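Local coordinates for intracellular serine protease (Bacillus licheniformis, PDB 4ZOQ), which cleaves peptide bonds sequence-specifically as a class II lanthipeptide protease of the subtilase family, probably through a serine charge-relay mechanism, at residues K46-D51 / T104-L109; E132-S137 / V167-S172; I50-D55 / S80-G85; S64-G69 / D100-P105; N118-M123 / K153-A158. One frame throughout, in Å; residues are numbered along the deposited sequence.

Contacts 1 and 2, with centres 10 Å apart, join four neighbouring strands of the central sheet in the order 102-110, 46-51, 133-136, 168-172; A48 hydrogen-bonds across the seam to V133 and N135. Contacts 3 and 4 extend this sheet into loops: contact 3 shares I50 and D51 with contact 1, and contact 4 shares T104 and P105 with contact 1. Along the chain contact 1 closes before contacts 2 and 5 open. Contact 5 pairs helices 116-128 and 146-164, each followed by a sheet strand of contact 2, so the segments of these two contacts alternate. Sheet and loops together place D51, predicted to belong to the charge relay system, at the end of strand 46-51.

Contact 1: residues K46-D51 / T104-L109; sequences KVALID and TPYQVL
The shortest bond of this pair runs from L49 N to T104 O, 2.7 Å, and is nearly straight at 172°. T104 N in turn donates to V47 O, Y106 N to L49 O and D51 N to Y106 O, an alternation that defines two parallel strands; their axes differ by 25° in direction. Past Q107, where the regular pairing is interrupted, D51 O takes two donors in different ways. V108 N, 2.8 Å from D51 O, lies almost in line with the C=O bond, whereas L109 N, 3.2 Å from D51 O, sits above the carbonyl plane. This double grip fixes the backbone of D51, a predicted charge-relay residue whose OD1 accepts from H86.

Side chains then pack on both faces. Y106 has CG anti to its carbonyl carbon (chi1 -69°), which swings the ring back along the strand until CE1 is 3.8 Å from A48 CB; its OH is bonded to D129. I50 CG2 touches V108 CG2 at 3.5 Å. On the opposite face L49 CD2 approaches P105 CB at 4.4 Å. L109 lays CB, CG and CD1 against the carbonyl of D51, so trimming it to an alanine would remove CG and both methyls and would probably open a gap beside the D51 backbone.

The pair is part of the central sheet of the subtilase alpha/beta fold: A48, I50 and Y106 pack on helix 116-128, V47 and L49 on helix 86-97, and strand 133-136 continues the sheet beyond strand 46-51.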
# COMPACT_ATOMS: atom_id res chain seq x y z
N LYS B 46 0.38 -10.60 -9.94
CA LYS B 46 1.33 -10.26 -8.87
C LYS B 46 0.97 -8.92 -8.22
O LYS B 46 0.75 -7.91 -8.92
CB LYS B 46 2.77 -10.21 -9.42
CG LYS B 46 3.31 -11.55 -9.90
CD LYS B 46 4.80 -11.51 -10.20
CE LYS B 46 5.12 -10.73 -11.46
NZ LYS B 46 6.61 -10.62 -11.61
N VAL B 47 0.93 -8.91 -6.90
CA VAL B 47 0.69 -7.71 -6.12
C VAL B 47 1.98 -7.31 -5.42
O VAL B 47 2.58 -8.10 -4.69
CB VAL B 47 -0.44 -7.91 -5.07
CG1 VAL B 47 -0.61 -6.68 -4.19
CG2 VAL B 47 -1.77 -8.28 -5.76
N ALA B 48 2.44 -6.09 -5.69
CA ALA B 48 3.66 -5.58 -5.07
C ALA B 48 3.35 -4.99 -3.69
O ALA B 48 2.46 -4.17 -3.53
CB ALA B 48 4.31 -4.55 -5.95
N LEU B 49 4.09 -5.47 -2.70
CA LEU B 49 3.92 -5.06 -1.33
C LEU B 49 5.00 -4.08 -0.91
O LEU B 49 6.07 -4.50 -0.46
CB LEU B 49 3.99 -6.29 -0.42
CG LEU B 49 3.69 -5.99 1.05
CD1 LEU B 49 2.21 -6.05 1.32
CD2 LEU B 49 4.48 -6.93 1.98
N ILE B 50 4.76 -2.78 -1.07
CA ILE B 50 5.77 -1.78 -0.70
C ILE B 50 5.60 -1.45 0.78
O ILE B 50 4.79 -0.61 1.16
CB ILE B 50 5.65 -0.48 -1.53
CG1 ILE B 50 5.81 -0.82 -3.01
CG2 ILE B 50 6.67 0.53 -1.11
CD1 ILE B 50 5.81 0.31 -3.87
N ASP B 51 6.41 -2.09 1.62
CA ASP B 51 6.12 -2.08 3.03
C ASP B 51 7.42 -2.36 3.78
O ASP B 51 8.49 -1.99 3.31
CB ASP B 51 5.06 -3.13 3.38
CG ASP B 51 4.09 -2.66 4.48
OD1 ASP B 51 4.53 -2.40 5.62
OD2 ASP B 51 2.87 -2.65 4.23
N THR B 104 4.69 -9.92 -3.75
CA THR B 104 6.13 -9.63 -3.75
C THR B 104 6.47 -8.48 -2.83
O THR B 104 6.03 -7.35 -3.05
CB THR B 104 6.64 -9.25 -5.15
OG1 THR B 104 6.14 -10.17 -6.13
CG2 THR B 104 8.16 -9.21 -5.16
N PRO B 105 7.33 -8.73 -1.83
CA PRO B 105 7.71 -7.68 -0.87
C PRO B 105 8.78 -6.74 -1.44
O PRO B 105 9.81 -7.23 -1.93
CB PRO B 105 8.28 -8.48 0.32
CG PRO B 105 8.86 -9.74 -0.32
CD PRO B 105 8.00 -10.02 -1.56
N TYR B 106 8.50 -5.44 -1.43
CA TYR B 106 9.49 -4.41 -1.70
C TYR B 106 9.71 -3.64 -0.42
O TYR B 106 8.95 -2.70 -0.12
CB TYR B 106 9.04 -3.46 -2.81
CG TYR B 106 9.00 -4.09 -4.19
CD1 TYR B 106 8.02 -5.02 -4.52
CD2 TYR B 106 9.94 -3.76 -5.15
CE1 TYR B 106 7.96 -5.59 -5.77
CE2 TYR B 106 9.90 -4.32 -6.42
CZ TYR B 106 8.91 -5.24 -6.72
OH TYR B 106 8.86 -5.81 -7.97
N GLN B 107 10.74 -4.03 0.33
CA GLN B 107 11.01 -3.50 1.67
C GLN B 107 11.64 -2.12 1.64
O GLN B 107 12.81 -1.96 1.31
CB GLN B 107 11.89 -4.47 2.46
CG GLN B 107 12.19 -3.97 3.87
CD GLN B 107 12.75 -5.05 4.77
OE1 GLN B 107 13.02 -6.16 4.32
NE2 GLN B 107 12.87 -4.76 6.05
N VAL B 108 10.85 -1.12 1.99
CA VAL B 108 11.33 0.26 2.01
C VAL B 108 11.18 0.89 3.38
O VAL B 108 11.50 2.05 3.58
CB VAL B 108 10.60 1.11 0.97
CG1 VAL B 108 10.75 0.50 -0.41
CG2 VAL B 108 9.12 1.22 1.33
N LEU B 109 10.68 0.11 4.33
CA LEU B 109 10.48 0.56 5.70
C LEU B 109 11.15 -0.38 6.68
O LEU B 109 11.31 -1.59 6.41
CB LEU B 109 8.99 0.66 6.07
CG LEU B 109 8.02 1.47 5.20
CD1 LEU B 109 6.60 1.23 5.69
CD2 LEU B 109 8.38 2.94 5.25

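Contact 2: residues E132-S137 / V167-S172; sequences EVINIS and VLVFSS
V133 and F170 meet through complementary torsions: V133 CG1 stands anti to the backbone N (chi1 177°), while F170 CG is anti to its carbonyl carbon (chi1 -63°), and the ring therefore turns back along its strand toward the valine. CG1 reaches the ring edge in its plane, 3.7 Å from F170 CD2. The two strands, 133-136 and 168-172, are parallel neighbours in the subtilase sheet, joined by a beta-alpha-beta crossover through helix 146-164.

Backbone bonds supply the register. L168 N donates to E132 O, I134 N to L168 O, F170 N to I134 O and I136 N to F170 O; the last three run close to the line of the C=O bond, and the shortest is I134 N to L168 O at 2.7 Å. The ladder fades at its C-terminal end, where S172 N to I136 O is a weak bond of 3.3 Å.

On the face opposite F170, V169 is shared by two isoleucines. Its CG2 lies alongside I134, 4.1 Å from I134 CB, and its CG1 meets I136 CD1 at 3.9 Å. I136 and I134 also pack on I50 of the adjoining strand. F170 and L168 face helix 303-313, and F170 touches V282 of helix 275-297 as well.

The two ends of segment 132-137 reach different partners. S137 OG bonds to the backbone O of S276, a predicted charge-relay residue, and E132 forms a salt bridge with R294. V167 CG1 lies against the backbone of E132, 3.4 Å from E132 O.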
# COMPACT_ATOMS: atom_id res chain seq x y z
N GLU B 132 0.79 -6.24 -11.63
CA GLU B 132 -0.41 -5.56 -12.09
C GLU B 132 -1.05 -4.66 -11.03
O GLU B 132 -1.81 -3.75 -11.36
CB GLU B 132 -1.45 -6.57 -12.59
CG GLU B 132 -1.06 -7.40 -13.80
CD GLU B 132 -0.47 -8.77 -13.46
OE1 GLU B 132 0.27 -8.94 -12.44
OE2 GLU B 132 -0.84 -9.72 -14.20
N VAL B 133 -0.72 -4.93 -9.77
CA VAL B 133 -1.22 -4.15 -8.64
C VAL B 133 -0.11 -3.78 -7.63
O VAL B 133 0.75 -4.60 -7.30
CB VAL B 133 -2.34 -4.89 -7.88
CG1 VAL B 133 -2.80 -4.06 -6.65
CG2 VAL B 133 -3.51 -5.21 -8.80
N ILE B 134 -0.12 -2.53 -7.18
CA ILE B 134 0.78 -2.08 -6.12
C ILE B 134 0.01 -1.60 -4.88
O ILE B 134 -0.97 -0.86 -4.96
CB ILE B 134 1.72 -0.94 -6.62
CG1 ILE B 134 2.61 -1.46 -7.76
CG2 ILE B 134 2.58 -0.38 -5.47
CD1 ILE B 134 3.39 -0.38 -8.48
N ASN B 135 0.45 -2.04 -3.72
CA ASN B 135 -0.14 -1.57 -2.49
C ASN B 135 0.89 -0.82 -1.66
O ASN B 135 1.94 -1.39 -1.32
CB ASN B 135 -0.70 -2.75 -1.69
CG ASN B 135 -1.38 -2.30 -0.43
OD1 ASN B 135 -2.60 -2.04 -0.41
ND2 ASN B 135 -0.61 -2.16 0.62
N ILE B 136 0.59 0.42 -1.30
CA ILE B 136 1.50 1.19 -0.44
C ILE B 136 0.80 1.61 0.87
O ILE B 136 0.13 2.64 0.93
CB ILE B 136 2.05 2.46 -1.16
CG1 ILE B 136 2.65 2.13 -2.52
CG2 ILE B 136 3.11 3.15 -0.32
CD1 ILE B 136 2.92 3.35 -3.40
N SER B 137 0.96 0.80 1.91
CA SER B 137 0.27 1.04 3.18
C SER B 137 1.11 1.90 4.11
O SER B 137 1.37 1.54 5.26
CB SER B 137 -0.10 -0.28 3.88
OG SER B 137 -1.30 -0.84 3.37
N VAL B 167 -0.86 -0.31 -14.42
CA VAL B 167 -0.71 -0.87 -13.08
C VAL B 167 -1.46 -0.04 -12.03
O VAL B 167 -1.22 1.15 -11.89
CB VAL B 167 0.76 -0.94 -12.66
CG1 VAL B 167 0.86 -1.58 -11.32
CG2 VAL B 167 1.56 -1.71 -13.69
N LEU B 168 -2.36 -0.70 -11.30
CA LEU B 168 -3.12 -0.05 -10.23
C LEU B 168 -2.26 0.16 -9.01
O LEU B 168 -1.43 -0.70 -8.67
CB LEU B 168 -4.33 -0.89 -9.86
CG LEU B 168 -5.32 -0.89 -11.02
CD1 LEU B 168 -6.22 -2.09 -10.92
CD2 LEU B 168 -6.11 0.40 -11.00
N VAL B 169 -2.40 1.33 -8.39
CA VAL B 169 -1.69 1.66 -7.17
C VAL B 169 -2.68 2.06 -6.09
O VAL B 169 -3.39 3.06 -6.22
CB VAL B 169 -0.66 2.80 -7.39
CG1 VAL B 169 0.09 3.11 -6.11
CG2 VAL B 169 0.29 2.44 -8.54
N PHE B 170 -2.71 1.31 -5.00
CA PHE B 170 -3.61 1.57 -3.90
C PHE B 170 -2.79 2.05 -2.73
O PHE B 170 -1.71 1.53 -2.48
CB PHE B 170 -4.39 0.30 -3.56
CG PHE B 170 -5.27 -0.17 -4.68
CD1 PHE B 170 -6.52 0.39 -4.89
CD2 PHE B 170 -4.80 -1.12 -5.57
CE1 PHE B 170 -7.31 -0.02 -5.93
CE2 PHE B 170 -5.59 -1.54 -6.62
CZ PHE B 170 -6.84 -0.98 -6.80
N SER B 171 -3.30 3.05 -2.01
CA SER B 171 -2.57 3.63 -0.90
C SER B 171 -3.46 3.90 0.31
O SER B 171 -4.62 4.26 0.15
CB SER B 171 -1.92 4.95 -1.36
OG SER B 171 -0.85 5.28 -0.51
N SER B 172 -2.92 3.77 1.50
CA SER B 172 -3.69 4.09 2.71
C SER B 172 -3.85 5.60 2.87
O SER B 172 -2.92 6.37 2.59
CB SER B 172 -3.03 3.47 3.93
OG SER B 172 -1.67 3.82 3.99

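Contact 3: residues I50-D55 / S80-G85; sequences IDSGLD and SGDPTG
D82 OD1 is gripped from opposite faces of its carboxylate plane. S52 OG donates to it at 2.7 Å, on the syn side but 35° out of the plane; G85 N donates at 3.0 Å to the same D82 OD1 from well above the other face. The second oxygen, OD2, is bonded to T88 OG1, and both oxygens of this buried carboxylate thus have partners.

S52 can serve D82 because its OG sits between the backbone N and the carbonyl carbon (chi1 73°), a rotation that also lets the hydroxyl accept from G87 N. T84 OG1 lies 3.1 Å from S52 OG. An alanine at D82 would take away both carboxylate oxygens, and S52 OG and G85 N would probably lose their common acceptor, freeing the loop to shift against the start of the helix.

Backbone contacts close the other end. L54 N donates to G81 O at 3.1 Å, from far above the carbonyl plane, while D82 CB packs 3.5 Å from L54 N. G53 lies against the same carbonyl: a CB there would fall 2.5 Å from G81 O, a clash, and at these backbone angles it would also press on the carbonyl O of S52. P83 CD adds a contact of 3.6 Å to S52 O.

The bond from G85 N back to D82 OD1, three residues earlier, is an Asx motif, and G85 is the N-cap of helix 86-97. D51-S52-G53 fits the subtilase aspartate signature, and the contact ties this loop to the one leading into H86, the predicted charge-relay histidine at the start of helix 86-97.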
# COMPACT_ATOMS: atom_id res chain seq x y z
N ILE B 50 4.76 -2.78 -1.07
CA ILE B 50 5.77 -1.78 -0.70
C ILE B 50 5.60 -1.45 0.78
O ILE B 50 4.79 -0.61 1.16
CB ILE B 50 5.65 -0.48 -1.53
CG1 ILE B 50 5.81 -0.82 -3.01
CG2 ILE B 50 6.67 0.53 -1.11
CD1 ILE B 50 5.81 0.31 -3.87
N ASP B 51 6.41 -2.09 1.62
CA ASP B 51 6.12 -2.08 3.03
C ASP B 51 7.42 -2.36 3.78
O ASP B 51 8.49 -1.99 3.31
CB ASP B 51 5.06 -3.13 3.38
CG ASP B 51 4.09 -2.66 4.48
OD1 ASP B 51 4.53 -2.40 5.62
OD2 ASP B 51 2.87 -2.65 4.23
N SER B 52 7.30 -3.00 4.94
CA SER B 52 8.43 -3.23 5.85
C SER B 52 9.06 -4.61 5.70
O SER B 52 9.68 -5.13 6.64
CB SER B 52 8.00 -3.02 7.31
OG SER B 52 7.19 -4.09 7.75
N GLY B 53 8.89 -5.23 4.54
CA GLY B 53 9.42 -6.56 4.32
C GLY B 53 8.33 -7.59 4.49
O GLY B 53 7.16 -7.28 4.43
N LEU B 54 8.71 -8.83 4.76
CA LEU B 54 7.69 -9.85 4.84
C LEU B 54 8.23 -11.07 5.54
O LEU B 54 9.35 -11.49 5.30
CB LEU B 54 7.17 -10.20 3.45
CG LEU B 54 6.06 -11.24 3.27
CD1 LEU B 54 4.84 -10.89 4.12
CD2 LEU B 54 5.65 -11.29 1.84
N ASP B 55 7.39 -11.63 6.40
CA ASP B 55 7.67 -12.89 7.05
C ASP B 55 7.47 -14.02 6.03
O ASP B 55 6.37 -14.58 5.89
CB ASP B 55 6.76 -13.04 8.27
CG ASP B 55 7.10 -14.23 9.11
OD1 ASP B 55 8.30 -14.57 9.21
OD2 ASP B 55 6.16 -14.82 9.70
N SER B 80 14.72 -10.66 3.82
CA SER B 80 14.98 -11.85 4.64
C SER B 80 13.95 -12.04 5.77
O SER B 80 13.97 -13.05 6.48
CB SER B 80 16.38 -11.78 5.23
OG SER B 80 16.53 -10.62 6.01
N GLY B 81 13.11 -11.03 5.98
CA GLY B 81 12.09 -11.12 7.01
C GLY B 81 11.36 -9.81 7.19
O GLY B 81 11.35 -8.97 6.30
N ASP B 82 10.74 -9.63 8.35
CA ASP B 82 9.95 -8.43 8.62
C ASP B 82 10.10 -8.05 10.09
O ASP B 82 9.36 -8.55 10.93
CB ASP B 82 8.48 -8.68 8.28
CG ASP B 82 7.61 -7.47 8.51
OD1 ASP B 82 8.12 -6.37 8.79
OD2 ASP B 82 6.37 -7.63 8.44
N PRO B 83 11.01 -7.13 10.38
CA PRO B 83 11.35 -6.78 11.76
C PRO B 83 10.17 -6.15 12.52
O PRO B 83 9.95 -6.49 13.69
CB PRO B 83 12.50 -5.78 11.59
CG PRO B 83 12.23 -5.13 10.24
CD PRO B 83 11.65 -6.23 9.39
N THR B 84 9.42 -5.25 11.88
CA THR B 84 8.35 -4.56 12.60
C THR B 84 7.01 -5.31 12.56
O THR B 84 6.20 -5.17 13.48
CB THR B 84 8.14 -3.15 12.03
OG1 THR B 84 7.54 -3.25 10.73
CG2 THR B 84 9.46 -2.42 11.92
N GLY B 85 6.80 -6.12 11.52
CA GLY B 85 5.55 -6.87 11.39
C GLY B 85 4.50 -6.19 10.51
O GLY B 85 3.47 -6.77 10.17

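Contact 4: residues S64-G69 / D100-P105; sequences SVNTNG and DVTITP
The flat amide of N66 points its ND2 edge at T104: ND2 donates to T104 OG1 at 2.9 Å, only 2° out of the amide plane and nearly straight at 172°. T104 CG2 lies off that plane to one side, 3.6 Å from N66 ND2. At the other edge, OD1 accepts from N68 N at 3.0 Å, an Asx turn superimposed on the type I beta turn N66-G69, which is closed by G69 N to N66 O.

With both ends bonded, the amide is held against rotation. N66 reaches T104 with CG anti to its backbone N (chi1 -168°), and T104 OG1 is further engaged by H131.

Just before the turn, the loop pairs with strand 102-110 of the subtilase sheet through a single bridge between V65 and I103. I103 N donates to S64 O at 2.8 Å, and N66 N donates to I103 O. T102 CG2 touches N66 CA at 3.8 Å. The backbones of T102 and T104 also bond to strand 46-51, while I103 packs on I94 of helix 86-97.

D100 OD1 forms a salt bridge with R40 and also accepts from a water, 3.1 Å away, that bonds to S64 OG.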
# COMPACT_ATOMS: atom_id res chain seq x y z
N SER B 64 2.14 -18.13 -1.46
CA SER B 64 1.89 -17.00 -2.37
C SER B 64 3.08 -16.08 -2.52
O SER B 64 3.10 -15.19 -3.38
CB SER B 64 0.70 -16.16 -1.88
OG SER B 64 -0.45 -16.95 -1.71
N VAL B 65 4.05 -16.21 -1.62
CA VAL B 65 5.21 -15.34 -1.68
C VAL B 65 5.98 -15.65 -2.95
O VAL B 65 6.19 -16.83 -3.31
CB VAL B 65 6.12 -15.47 -0.45
CG1 VAL B 65 7.40 -14.70 -0.65
CG2 VAL B 65 5.40 -14.96 0.78
N ASN B 66 6.30 -14.58 -3.67
CA ASN B 66 7.17 -14.63 -4.83
C ASN B 66 8.37 -15.50 -4.50
O ASN B 66 9.11 -15.21 -3.55
CB ASN B 66 7.59 -13.21 -5.22
CG ASN B 66 8.26 -13.15 -6.57
OD1 ASN B 66 9.04 -14.03 -6.93
ND2 ASN B 66 7.95 -12.11 -7.34
N THR B 67 8.59 -16.54 -5.29
CA THR B 67 9.66 -17.50 -5.00
C THR B 67 11.03 -16.84 -5.02
O THR B 67 11.94 -17.26 -4.30
CB THR B 67 9.63 -18.69 -5.99
OG1 THR B 67 9.51 -18.18 -7.33
CG2 THR B 67 8.43 -19.58 -5.73
N ASN B 68 11.14 -15.76 -5.78
CA ASN B 68 12.38 -15.01 -5.85
C ASN B 68 12.53 -14.08 -4.66
O ASN B 68 13.54 -13.37 -4.52
CB ASN B 68 12.42 -14.19 -7.14
CG ASN B 68 12.40 -15.05 -8.38
OD1 ASN B 68 12.78 -16.23 -8.34
ND2 ASN B 68 11.96 -14.47 -9.51
N GLY B 69 11.55 -14.14 -3.76
CA GLY B 69 11.49 -13.23 -2.64
C GLY B 69 11.40 -11.82 -3.20
O GLY B 69 10.84 -11.59 -4.28
N ASP B 100 -4.53 -16.95 -3.63
CA ASP B 100 -3.61 -17.53 -4.60
C ASP B 100 -2.82 -16.52 -5.45
O ASP B 100 -1.94 -16.94 -6.20
CB ASP B 100 -4.38 -18.48 -5.53
CG ASP B 100 -4.79 -19.76 -4.83
OD1 ASP B 100 -4.05 -20.15 -3.91
OD2 ASP B 100 -5.86 -20.33 -5.18
N VAL B 101 -3.11 -15.22 -5.35
CA VAL B 101 -2.30 -14.25 -6.10
C VAL B 101 -0.91 -14.19 -5.52
O VAL B 101 -0.71 -14.46 -4.33
CB VAL B 101 -2.90 -12.84 -6.13
CG1 VAL B 101 -4.15 -12.84 -6.99
CG2 VAL B 101 -3.15 -12.33 -4.73
N THR B 102 0.08 -13.83 -6.34
CA THR B 102 1.44 -13.82 -5.83
C THR B 102 1.69 -12.49 -5.11
O THR B 102 1.17 -11.45 -5.51
CB THR B 102 2.47 -14.04 -6.98
OG1 THR B 102 2.35 -15.38 -7.47
CG2 THR B 102 3.89 -13.81 -6.49
N ILE B 103 2.44 -12.53 -4.02
CA ILE B 103 2.73 -11.30 -3.30
C ILE B 103 4.24 -11.08 -3.29
O ILE B 103 4.98 -11.93 -2.83
CB ILE B 103 2.20 -11.33 -1.84
CG1 ILE B 103 0.68 -11.40 -1.78
CG2 ILE B 103 2.68 -10.12 -1.06
CD1 ILE B 103 0.13 -11.80 -0.39
N THR B 104 4.69 -9.92 -3.75
CA THR B 104 6.13 -9.63 -3.75
C THR B 104 6.47 -8.48 -2.83
O THR B 104 6.03 -7.35 -3.05
CB THR B 104 6.64 -9.25 -5.15
OG1 THR B 104 6.14 -10.17 -6.13
CG2 THR B 104 8.16 -9.21 -5.16
N PRO B 105 7.33 -8.73 -1.83
CA PRO B 105 7.71 -7.68 -0.87
C PRO B 105 8.78 -6.74 -1.44
O PRO B 105 9.81 -7.23 -1.93
CB PRO B 105 8.28 -8.48 0.32
CG PRO B 105 8.86 -9.74 -0.32
CD PRO B 105 8.00 -10.02 -1.56
O HOH W 1 -1.29 -19.82 -2.56

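Contact 5: residues N118-M123 / K153-A158; sequences NIMKAM and KAYQRA
M120 lies over one face of the Y155 ring, its CG 4.1 Å from the ring centroid and 22° off the normal, a CH-pi contact displaced toward the rim. Its sulfur stands obliquely, a Met-aromatic contact with SD 4.6 Å from the Y155 centroid. M123 comes instead to the edge: SD lies in the ring plane and is 3.8 Å from Y155 CE2. The two methionines thus meet Y155 in different ways, one over a face and one at the rim. I119 crosses the hydroxyl end of the tyrosine, its CG2 coming so near the OH that the detail of this approach is doubtful.

On helix 146-164, A154 and A158, on either side of Y155 in sequence, receive the two methionines. M120 SD touches A154 CB at 3.7 Å. The M123 chain bends at its last torsion (chi3 69°), which turns CE to A158 CB, 4.0 Å away.

The segments of helices 116-128 and 146-164 run nearly parallel, 17° apart in direction, with axes 9.6 Å apart at their closest. Beneath them I119 and M123 pack on I50 and I136 of the sheet. On the outside, K121 forms a salt bridge with D56 of the second chain, and A154 packs on F63 of that chain.

No hydrogen bond crosses between the segments. The Y155 hydroxyl is buried by the contact with no partner in the model, so cohesion rests on thioether, methyl and aromatic surfaces.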
# COMPACT_ATOMS: atom_id res chain seq x y z
N ASN B 118 12.88 5.73 -1.76
CA ASN B 118 12.79 4.28 -1.95
C ASN B 118 11.39 3.80 -2.34
O ASN B 118 11.27 2.75 -2.99
CB ASN B 118 13.31 3.53 -0.74
CG ASN B 118 14.82 3.47 -0.72
OD1 ASN B 118 15.46 3.59 -1.77
ND2 ASN B 118 15.40 3.30 0.47
N ILE B 119 10.35 4.54 -1.96
CA ILE B 119 9.01 4.14 -2.33
C ILE B 119 8.86 4.28 -3.84
O ILE B 119 8.32 3.39 -4.53
CB ILE B 119 7.93 4.95 -1.60
CG1 ILE B 119 8.05 4.74 -0.09
CG2 ILE B 119 6.53 4.54 -2.09
CD1 ILE B 119 7.15 5.60 0.72
N MET B 120 9.35 5.41 -4.36
CA MET B 120 9.31 5.68 -5.79
C MET B 120 10.11 4.63 -6.57
O MET B 120 9.64 4.11 -7.59
CB MET B 120 9.86 7.07 -6.11
CG MET B 120 9.15 8.18 -5.41
SD MET B 120 9.64 9.82 -6.01
CE MET B 120 9.55 10.74 -4.46
N LYS B 121 11.29 4.30 -6.06
CA LYS B 121 12.13 3.33 -6.74
C LYS B 121 11.44 1.98 -6.77
O LYS B 121 11.44 1.30 -7.80
CB LYS B 121 13.49 3.22 -6.08
CG LYS B 121 14.47 2.39 -6.86
CD LYS B 121 15.76 2.26 -6.06
CE LYS B 121 16.74 3.36 -6.42
NZ LYS B 121 17.93 3.34 -5.55
N ALA B 122 10.83 1.61 -5.65
CA ALA B 122 10.09 0.36 -5.58
C ALA B 122 8.88 0.39 -6.52
O ALA B 122 8.58 -0.60 -7.20
CB ALA B 122 9.63 0.08 -4.15
N MET B 123 8.23 1.54 -6.63
CA MET B 123 7.09 1.63 -7.52
C MET B 123 7.54 1.31 -8.93
O MET B 123 6.95 0.48 -9.62
CB MET B 123 6.45 3.02 -7.48
CG MET B 123 5.66 3.31 -6.19
SD MET B 123 5.06 5.02 -6.09
CE MET B 123 3.79 5.08 -7.38
N LYS B 153 6.38 16.35 -7.18
CA LYS B 153 6.54 16.31 -8.62
C LYS B 153 7.19 14.99 -9.04
O LYS B 153 6.80 14.36 -10.04
CB LYS B 153 7.40 17.49 -9.07
CG LYS B 153 7.69 17.57 -10.56
CD LYS B 153 8.47 18.84 -10.84
CE LYS B 153 8.65 19.08 -12.33
NZ LYS B 153 9.53 20.28 -12.50
N ALA B 154 8.19 14.59 -8.27
CA ALA B 154 8.89 13.34 -8.50
C ALA B 154 7.94 12.18 -8.31
O ALA B 154 7.89 11.23 -9.10
CB ALA B 154 10.08 13.20 -7.53
N TYR B 155 7.16 12.30 -7.24
CA TYR B 155 6.32 11.23 -6.77
C TYR B 155 5.20 11.02 -7.80
O TYR B 155 4.78 9.89 -8.08
CB TYR B 155 5.73 11.59 -5.43
CG TYR B 155 5.69 10.48 -4.48
CD1 TYR B 155 5.97 10.70 -3.14
CD2 TYR B 155 5.53 9.18 -4.93
CE1 TYR B 155 5.96 9.67 -2.25
CE2 TYR B 155 5.52 8.14 -4.06
CZ TYR B 155 5.74 8.39 -2.71
OH TYR B 155 5.77 7.38 -1.78
N GLN B 156 4.79 12.14 -8.39
CA GLN B 156 3.74 12.13 -9.40
C GLN B 156 4.23 11.44 -10.68
O GLN B 156 3.45 10.79 -11.39
CB GLN B 156 3.28 13.57 -9.68
CG GLN B 156 2.06 13.68 -10.56
CD GLN B 156 0.84 12.95 -9.98
OE1 GLN B 156 0.24 13.38 -8.98
NE2 GLN B 156 0.46 11.85 -10.62
N ARG B 157 5.53 11.52 -10.95
CA ARG B 157 6.05 10.90 -12.15
C ARG B 157 6.05 9.40 -11.99
O ARG B 157 5.70 8.67 -12.92
CB ARG B 157 7.48 11.37 -12.43
CG ARG B 157 7.60 12.77 -12.97
CD ARG B 157 9.07 13.08 -13.27
NE ARG B 157 9.27 14.45 -13.72
CZ ARG B 157 10.44 14.96 -14.08
NH1 ARG B 157 11.54 14.23 -14.01
NH2 ARG B 157 10.51 16.22 -14.50
N ALA B 158 6.36 8.93 -10.78
CA ALA B 158 6.27 7.51 -10.47
C ALA B 158 4.85 7.00 -10.67
O ALA B 158 4.63 5.94 -11.28
CB ALA B 158 6.73 7.26 -9.04